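PDB 3OBB: NAD-dependent L-serine dehydrogenase from Pseudomonas aeruginosa, which catalyses the NAD-dependent oxidation of L-serine and methyl-L-serine, with low activity toward beta-hydroxyisobutyrate, and works as a homotetramer built as a dimer of dimers. Local coordinates for residues A[6-11]-A[17-22]; A[63-68]-A[75-80]. All blocks are in the same frame, centred on the assembly; numbering follows the deposited sequence.

In the fold
From the N terminus, strand 5-9 enters the sheet of the NAD-binding domain, and contact 1 closes the short turn that carries the chain from this strand into helix 15-24, the first half of the beta-alpha-beta unit completed by strand 28-32. Contact 2 opens only after contact 1 has closed, so the two neither nest nor cross. It repeats the strand-turn-helix step with strand 62-65 and helix 70-78. Strands 5-9 and 62-65 are neighbours in the parallel part of the sheet, probably hydrogen-bonded from A7 O to I64 N and from I9 O to M66 N. L22 also packs on I64, and I9 on V63, tying the two contacts together.

Contact 1: residues A[6-11]-A[17-22]; sequences IAFIGL and PMATNL
F8 turns its CG away from the backbone N (chi1 -152°), which lays the phenyl ring against helix 15-24, while L22, with CG anti to its carbonyl carbon (chi1 -68°), brings a methyl to the ring's edge. This is the first strand and helix of the Rossmann fold; the axes of 6-9 and 17-22 run nearly antiparallel (166°) and come within 9.7 Å, and both segments belong to the NAD-binding stretch of the chain. The small A19 sits over the centre of one ring face, its CB 3.6 Å from the F8 ring centroid, a CH-pi contact close to the ring normal. M18 crosses F8 at about a right angle and meets CZ obliquely with its CB. Further along the turn, past G10 of the glycine-rich GxGxxG sequence, L11 reaches back to touch the same A19 methyl with CD2. At the other end, I6 CG2 makes a looser contact with L22 CD1. No hydrogen bond joins the segments; the interface is wholly apolar and buried. L22 also packs against L152, A155 and M156 of helix 143-156. In the plane of the F8 ring, L22 CD1 lies 4.0 Å from F8 CD2.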
ATOM      1  N   ILE A   6     -12.991  37.662  25.668  1.00 67.65           N
ATOM      2  CA  ILE A   6     -12.863  36.347  25.030  1.00 62.76           C
ATOM      3  C   ILE A   6     -13.050  35.219  26.052  1.00 60.64           C
ATOM      4  O   ILE A   6     -12.521  35.293  27.158  1.00 60.31           O
ATOM      5  CB  ILE A   6     -11.488  36.190  24.329  1.00 59.84           C
ATOM      6  CG1 ILE A   6     -11.427  36.959  23.006  1.00 61.18           C
ATOM      7  CG2 ILE A   6     -11.214  34.734  23.989  1.00 56.12           C
ATOM      8  CD1 ILE A   6     -11.530  38.475  23.107  1.00 65.99           C
ATOM      9  N   ALA A   7     -13.823  34.197  25.700  1.00 58.26           N
ATOM     10  CA  ALA A   7     -13.801  32.956  26.455  1.00 55.91           C
ATOM     11  C   ALA A   7     -12.929  31.947  25.688  1.00 51.95           C
ATOM     12  O   ALA A   7     -13.096  31.790  24.479  1.00 51.45           O
ATOM     13  CB  ALA A   7     -15.204  32.419  26.678  1.00 58.03           C
ATOM     14  N   PHE A   8     -11.972  31.312  26.371  1.00 48.51           N
ATOM     15  CA  PHE A   8     -11.078  30.336  25.735  1.00 45.65           C
ATOM     16  C   PHE A   8     -11.269  28.985  26.424  1.00 44.91           C
ATOM     17  O   PHE A   8     -10.995  28.824  27.622  1.00 44.49           O
ATOM     18  CB  PHE A   8      -9.606  30.789  25.783  1.00 43.31           C
ATOM     19  CG  PHE A   8      -8.749  30.256  24.660  1.00 42.51           C
ATOM     20  CD1 PHE A   8      -8.363  28.917  24.614  1.00 38.87           C
ATOM     21  CD2 PHE A   8      -8.298  31.104  23.661  1.00 42.64           C
ATOM     22  CE1 PHE A   8      -7.573  28.432  23.576  1.00 39.36           C
ATOM     23  CE2 PHE A   8      -7.473  30.636  22.621  1.00 40.09           C
ATOM     24  CZ  PHE A   8      -7.116  29.299  22.572  1.00 39.06           C
ATOM     25  N   ILE A   9     -11.774  28.024  25.664  1.00 44.09           N
ATOM     26  CA  ILE A   9     -12.024  26.695  26.191  1.00 44.94           C
ATOM     27  C   ILE A   9     -10.962  25.741  25.616  1.00 43.23           C
ATOM     28  O   ILE A   9     -10.847  25.567  24.397  1.00 41.49           O
ATOM     29  CB  ILE A   9     -13.496  26.241  25.908  1.00 47.39           C
ATOM     30  CG1 ILE A   9     -14.484  27.135  26.682  1.00 51.00           C
ATOM     31  CG2 ILE A   9     -13.738  24.802  26.315  1.00 47.72           C
ATOM     32  CD1 ILE A   9     -15.275  28.070  25.801  1.00 51.13           C
ATOM     33  N   GLY A  10     -10.159  25.162  26.507  1.00 42.49           N
ATOM     34  CA  GLY A  10      -9.141  24.203  26.100  1.00 39.71           C
ATOM     35  C   GLY A  10      -7.782  24.844  26.206  1.00 38.02           C
ATOM     36  O   GLY A  10      -7.422  25.694  25.384  1.00 37.10           O
ATOM     37  N   LEU A  11      -7.032  24.440  27.233  1.00 38.01           N
ATOM     38  CA  LEU A  11      -5.697  24.948  27.491  1.00 35.65           C
ATOM     39  C   LEU A  11      -4.630  23.831  27.441  1.00 36.25           C
ATOM     40  O   LEU A  11      -3.768  23.728  28.314  1.00 35.60           O
ATOM     41  CB  LEU A  11      -5.654  25.705  28.820  1.00 35.84           C
ATOM     42  CG  LEU A  11      -6.732  26.761  29.094  1.00 35.50           C
ATOM     43  CD1 LEU A  11      -6.739  27.118  30.587  1.00 32.84           C
ATOM     44  CD2 LEU A  11      -6.532  27.986  28.232  1.00 32.34           C
ATOM     45  N   PRO A  17      -0.641  28.160  24.911  1.00 34.47           N
ATOM     46  CA  PRO A  17       0.111  29.281  24.332  1.00 35.45           C
ATOM     47  C   PRO A  17      -0.718  30.178  23.405  1.00 36.11           C
ATOM     48  O   PRO A  17      -0.444  31.372  23.328  1.00 37.46           O
ATOM     49  CB  PRO A  17       1.266  28.600  23.548  1.00 34.46           C
ATOM     50  CG  PRO A  17       0.811  27.217  23.294  1.00 34.03           C
ATOM     51  CD  PRO A  17      -0.150  26.854  24.430  1.00 34.96           C
HETATM   52  N   MSE A  18      -1.711  29.618  22.719  1.00 35.84           N
HETATM   53  CA  MSE A  18      -2.625  30.423  21.898  1.00 37.93           C
HETATM   54  C   MSE A  18      -3.393  31.423  22.768  1.00 38.35           C
HETATM   55  O   MSE A  18      -3.486  32.588  22.415  1.00 39.27           O
HETATM   56  CB  MSE A  18      -3.614  29.545  21.110  1.00 36.63           C
HETATM   57  CG  MSE A  18      -2.967  28.625  20.085  1.00 35.10           C
HETATM   58 SE   MSE A  18      -4.244  27.313  19.391  0.85 41.84          SE
HETATM   59  CE  MSE A  18      -5.490  28.608  18.609  1.00 36.31           C
ATOM     60  N   ALA A  19      -3.922  30.963  23.907  1.00 38.35           N
ATOM     61  CA  ALA A  19      -4.679  31.836  24.807  1.00 39.24           C
ATOM     62  C   ALA A  19      -3.749  32.845  25.477  1.00 39.42           C
ATOM     63  O   ALA A  19      -4.113  34.001  25.673  1.00 40.03           O
ATOM     64  CB  ALA A  19      -5.443  31.032  25.844  1.00 39.75           C
ATOM     65  N   THR A  20      -2.525  32.410  25.782  1.00 38.39           N
ATOM     66  CA  THR A  20      -1.519  33.309  26.343  1.00 38.96           C
ATOM     67  C   THR A  20      -1.175  34.408  25.366  1.00 40.51           C
ATOM     68  O   THR A  20      -1.033  35.557  25.774  1.00 41.42           O
ATOM     69  CB  THR A  20      -0.230  32.555  26.760  1.00 38.33           C
ATOM     70  OG1 THR A  20      -0.596  31.536  27.693  1.00 39.26           O
ATOM     71  CG2 THR A  20       0.803  33.502  27.401  1.00 36.93           C
ATOM     72  N   ASN A  21      -1.050  34.061  24.079  1.00 40.75           N
ATOM     73  CA  ASN A  21      -0.819  35.084  23.063  1.00 42.81           C
ATOM     74  C   ASN A  21      -1.906  36.139  22.927  1.00 44.22           C
ATOM     75  O   ASN A  21      -1.596  37.325  22.714  1.00 45.81           O
ATOM     76  CB  ASN A  21      -0.490  34.480  21.700  1.00 42.79           C
ATOM     77  CG  ASN A  21       0.920  34.050  21.635  1.00 45.09           C
ATOM     78  OD1 ASN A  21       1.805  34.776  22.097  1.00 48.48           O
ATOM     79  ND2 ASN A  21       1.155  32.841  21.142  1.00 44.42           N
ATOM     80  N   LEU A  22      -3.162  35.714  23.064  1.00 43.94           N
ATOM     81  CA  LEU A  22      -4.286  36.663  23.145  1.00 45.47           C
ATOM     82  C   LEU A  22      -4.126  37.647  24.304  1.00 47.31           C
ATOM     83  O   LEU A  22      -4.279  38.844  24.113  1.00 48.91           O
ATOM     84  CB  LEU A  22      -5.629  35.939  23.189  1.00 44.99           C
ATOM     85  CG  LEU A  22      -5.973  35.215  21.881  1.00 43.58           C
ATOM     86  CD1 LEU A  22      -7.343  34.564  21.999  1.00 43.76           C
ATOM     87  CD2 LEU A  22      -5.956  36.186  20.700  1.00 40.88           C
TER

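Contact 2: residues A[63-68]-A[75-80]; sequences VISMLP and GLYLDD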
ATOM      1  N   VAL A  63     -15.988  33.340  21.595  1.00 55.92           N
ATOM      2  CA  VAL A  63     -15.609  32.065  22.182  1.00 53.75           C
ATOM      3  C   VAL A  63     -14.647  31.363  21.224  1.00 51.14           C
ATOM      4  O   VAL A  63     -14.966  31.186  20.044  1.00 50.92           O
ATOM      5  CB  VAL A  63     -16.831  31.160  22.408  1.00 55.79           C
ATOM      6  CG1 VAL A  63     -16.418  29.889  23.113  1.00 53.69           C
ATOM      7  CG2 VAL A  63     -17.910  31.896  23.207  1.00 57.99           C
ATOM      8  N   ILE A  64     -13.469  30.993  21.737  1.00 48.80           N
ATOM      9  CA  ILE A  64     -12.478  30.232  20.990  1.00 46.64           C
ATOM     10  C   ILE A  64     -12.274  28.897  21.702  1.00 46.15           C
ATOM     11  O   ILE A  64     -11.888  28.894  22.873  1.00 47.33           O
ATOM     12  CB  ILE A  64     -11.116  30.993  20.951  1.00 45.44           C
ATOM     13  CG1 ILE A  64     -11.325  32.433  20.484  1.00 46.36           C
ATOM     14  CG2 ILE A  64     -10.071  30.231  20.116  1.00 41.23           C
ATOM     15  CD1 ILE A  64     -10.131  33.335  20.654  1.00 46.22           C
ATOM     16  N   SER A  65     -12.556  27.777  21.034  1.00 44.85           N
ATOM     17  CA  SER A  65     -12.218  26.489  21.609  1.00 44.18           C
ATOM     18  C   SER A  65     -10.979  25.874  20.935  1.00 43.14           C
ATOM     19  O   SER A  65     -10.640  26.213  19.786  1.00 42.06           O
ATOM     20  CB  SER A  65     -13.407  25.509  21.656  1.00 45.30           C
ATOM     21  OG  SER A  65     -14.158  25.466  20.453  1.00 44.91           O
HETATM   22  N   MSE A  66     -10.308  24.988  21.665  1.00 42.98           N
HETATM   23  CA  MSE A  66      -9.148  24.262  21.167  1.00 43.54           C
HETATM   24  C   MSE A  66      -9.010  23.023  22.046  1.00 44.84           C
HETATM   25  O   MSE A  66      -8.372  23.055  23.094  1.00 45.25           O
HETATM   26  CB  MSE A  66      -7.902  25.172  21.205  1.00 41.48           C
HETATM   27  CG  MSE A  66      -6.553  24.508  20.937  1.00 43.06           C
HETATM   28 SE   MSE A  66      -6.482  23.246  19.472  0.60 42.30          SE
HETATM   29  CE  MSE A  66      -6.425  21.632  20.488  1.00 39.37           C
ATOM     30  N   LEU A  67      -9.644  21.936  21.626  1.00 47.36           N
ATOM     31  CA  LEU A  67      -9.701  20.704  22.422  1.00 50.44           C
ATOM     32  C   LEU A  67      -9.087  19.499  21.679  1.00 51.33           C
ATOM     33  O   LEU A  67      -9.006  19.502  20.436  1.00 50.78           O
ATOM     34  CB  LEU A  67     -11.158  20.398  22.817  1.00 52.08           C
ATOM     35  CG  LEU A  67     -11.948  21.466  23.579  1.00 54.00           C
ATOM     36  CD1 LEU A  67     -13.439  21.170  23.541  1.00 57.07           C
ATOM     37  CD2 LEU A  67     -11.472  21.602  25.018  1.00 55.92           C
ATOM     38  N   PRO A  68      -8.668  18.460  22.426  1.00 53.82           N
ATOM     39  CA  PRO A  68      -8.001  17.329  21.775  1.00 55.17           C
ATOM     40  C   PRO A  68      -8.892  16.337  20.966  1.00 58.02           C
ATOM     41  O   PRO A  68      -8.406  15.801  19.952  1.00 58.06           O
ATOM     42  CB  PRO A  68      -7.274  16.631  22.939  1.00 55.67           C
ATOM     43  CG  PRO A  68      -7.499  17.528  24.153  1.00 55.54           C
ATOM     44  CD  PRO A  68      -8.728  18.273  23.884  1.00 54.83           C
ATOM     45  N   GLY A  75     -19.998  16.959  21.046  1.00 71.05           N
ATOM     46  CA  GLY A  75     -20.758  16.732  22.274  1.00 74.16           C
ATOM     47  C   GLY A  75     -20.804  17.915  23.233  1.00 73.99           C
ATOM     48  O   GLY A  75     -21.786  18.086  23.947  1.00 77.43           O
ATOM     49  N   LEU A  76     -19.748  18.732  23.247  1.00 70.07           N
ATOM     50  CA  LEU A  76     -19.711  19.941  24.070  1.00 69.65           C
ATOM     51  C   LEU A  76     -20.656  21.013  23.547  1.00 70.98           C
ATOM     52  O   LEU A  76     -21.437  21.571  24.313  1.00 74.24           O
ATOM     53  CB  LEU A  76     -18.299  20.517  24.138  1.00 66.08           C
ATOM     54  CG  LEU A  76     -18.092  21.816  24.918  1.00 66.15           C
ATOM     55  CD1 LEU A  76     -18.052  21.524  26.398  1.00 69.54           C
ATOM     56  CD2 LEU A  76     -16.812  22.504  24.486  1.00 62.93           C
ATOM     57  N   TYR A  77     -20.580  21.297  22.248  1.00 68.52           N
ATOM     58  CA  TYR A  77     -21.338  22.386  21.631  1.00 69.30           C
ATOM     59  C   TYR A  77     -22.798  22.073  21.321  1.00 73.52           C
ATOM     60  O   TYR A  77     -23.602  22.985  21.248  1.00 75.58           O
ATOM     61  CB  TYR A  77     -20.689  22.807  20.312  1.00 64.82           C
ATOM     62  CG  TYR A  77     -19.578  23.812  20.430  1.00 60.27           C
ATOM     63  CD1 TYR A  77     -18.251  23.406  20.354  1.00 56.76           C
ATOM     64  CD2 TYR A  77     -19.850  25.170  20.576  1.00 59.61           C
ATOM     65  CE1 TYR A  77     -17.217  24.321  20.440  1.00 53.64           C
ATOM     66  CE2 TYR A  77     -18.829  26.097  20.663  1.00 57.66           C
ATOM     67  CZ  TYR A  77     -17.500  25.659  20.590  1.00 54.77           C
ATOM     68  OH  TYR A  77     -16.460  26.549  20.686  1.00 51.52           O
ATOM     69  N   LEU A  78     -23.116  20.794  21.120  1.00 75.59           N
ATOM     70  CA  LEU A  78     -24.360  20.379  20.468  1.00 80.30           C
ATOM     71  C   LEU A  78     -25.413  19.706  21.357  1.00 86.08           C
ATOM     72  O   LEU A  78     -26.614  19.758  21.051  1.00 89.79           O
ATOM     73  CB  LEU A  78     -24.046  19.452  19.284  1.00 78.39           C
ATOM     74  CG  LEU A  78     -23.503  20.062  17.989  1.00 75.60           C
ATOM     75  CD1 LEU A  78     -23.525  19.047  16.857  1.00 75.49           C
ATOM     76  CD2 LEU A  78     -24.332  21.261  17.588  1.00 78.31           C
ATOM     77  N   ASP A  79     -24.970  19.093  22.451  1.00 87.42           N
ATOM     78  CA  ASP A  79     -25.783  18.111  23.183  1.00 92.86           C
ATOM     79  C   ASP A  79     -27.153  18.520  23.737  1.00 98.93           C
ATOM     80  O   ASP A  79     -27.851  17.655  24.278  1.00103.12           O
ATOM     81  CB  ASP A  79     -24.956  17.438  24.288  1.00 92.24           C
ATOM     82  CG  ASP A  79     -24.115  16.274  23.769  1.00 90.28           C
ATOM     83  OD1 ASP A  79     -23.976  16.127  22.532  1.00 89.19           O
ATOM     84  OD2 ASP A  79     -23.587  15.509  24.610  1.00 90.40           O
ATOM     85  N   ASP A  80     -27.542  19.796  23.608  1.00100.37           N
ATOM     86  CA  ASP A  80     -28.921  20.270  23.952  1.00106.83           C
ATOM     87  C   ASP A  80     -29.059  20.850  25.371  1.00109.30           C
ATOM     88  O   ASP A  80     -30.151  20.891  25.936  1.00114.68           O
ATOM     89  CB  ASP A  80     -29.963  19.153  23.749  1.00111.25           C
ATOM     90  CG  ASP A  80     -31.309  19.678  23.293  1.00116.53           C
ATOM     91  OD1 ASP A  80     -32.248  19.741  24.122  1.00120.98           O
ATOM     92  OD2 ASP A  80     -31.418  20.024  22.096  1.00116.10           O
TER
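Y77 reaches from helix 70-78 to strand 62-65 and donates a hydrogen bond to S65, with Y77 OH 2.6 Å from S65 OG. The serine oxygen lies at the edge of the ring and in its plane, also 3.3 Å from Y77 CE1. S65 OG sits between its own backbone N and carbonyl carbon (chi1 45°), a rotation that points it to the helix. Earlier on the strand, V63 brushes the same phenol, CG1 to Y77 OH 4.1 Å, the two side chains sliding past each other in opposite directions. Past the end of the strand, L67 and L76 cross at about a right angle, with L67 CD1 3.7 Å from L76 CD2. Together these pairs join helix 70-78 to strand 62-65 and to the loop that follows it, in a further strand-turn-helix step of the Rossmann-type domain. S65 OG has a second partner, E95 OE1 on the adjoining strand 92-95, where V93 and E95 touch the Y77 side chain. The backbone N of L67, just before the NAD-binding P68, is hydrogen-bonded to S97 OG; L67 probably binds NAD too, by similarity. With the tyrosine as donor, S65 OG can turn its own hydrogen toward E95 OE1, and the carboxylate, if charged, would probably polarise both hydroxyls.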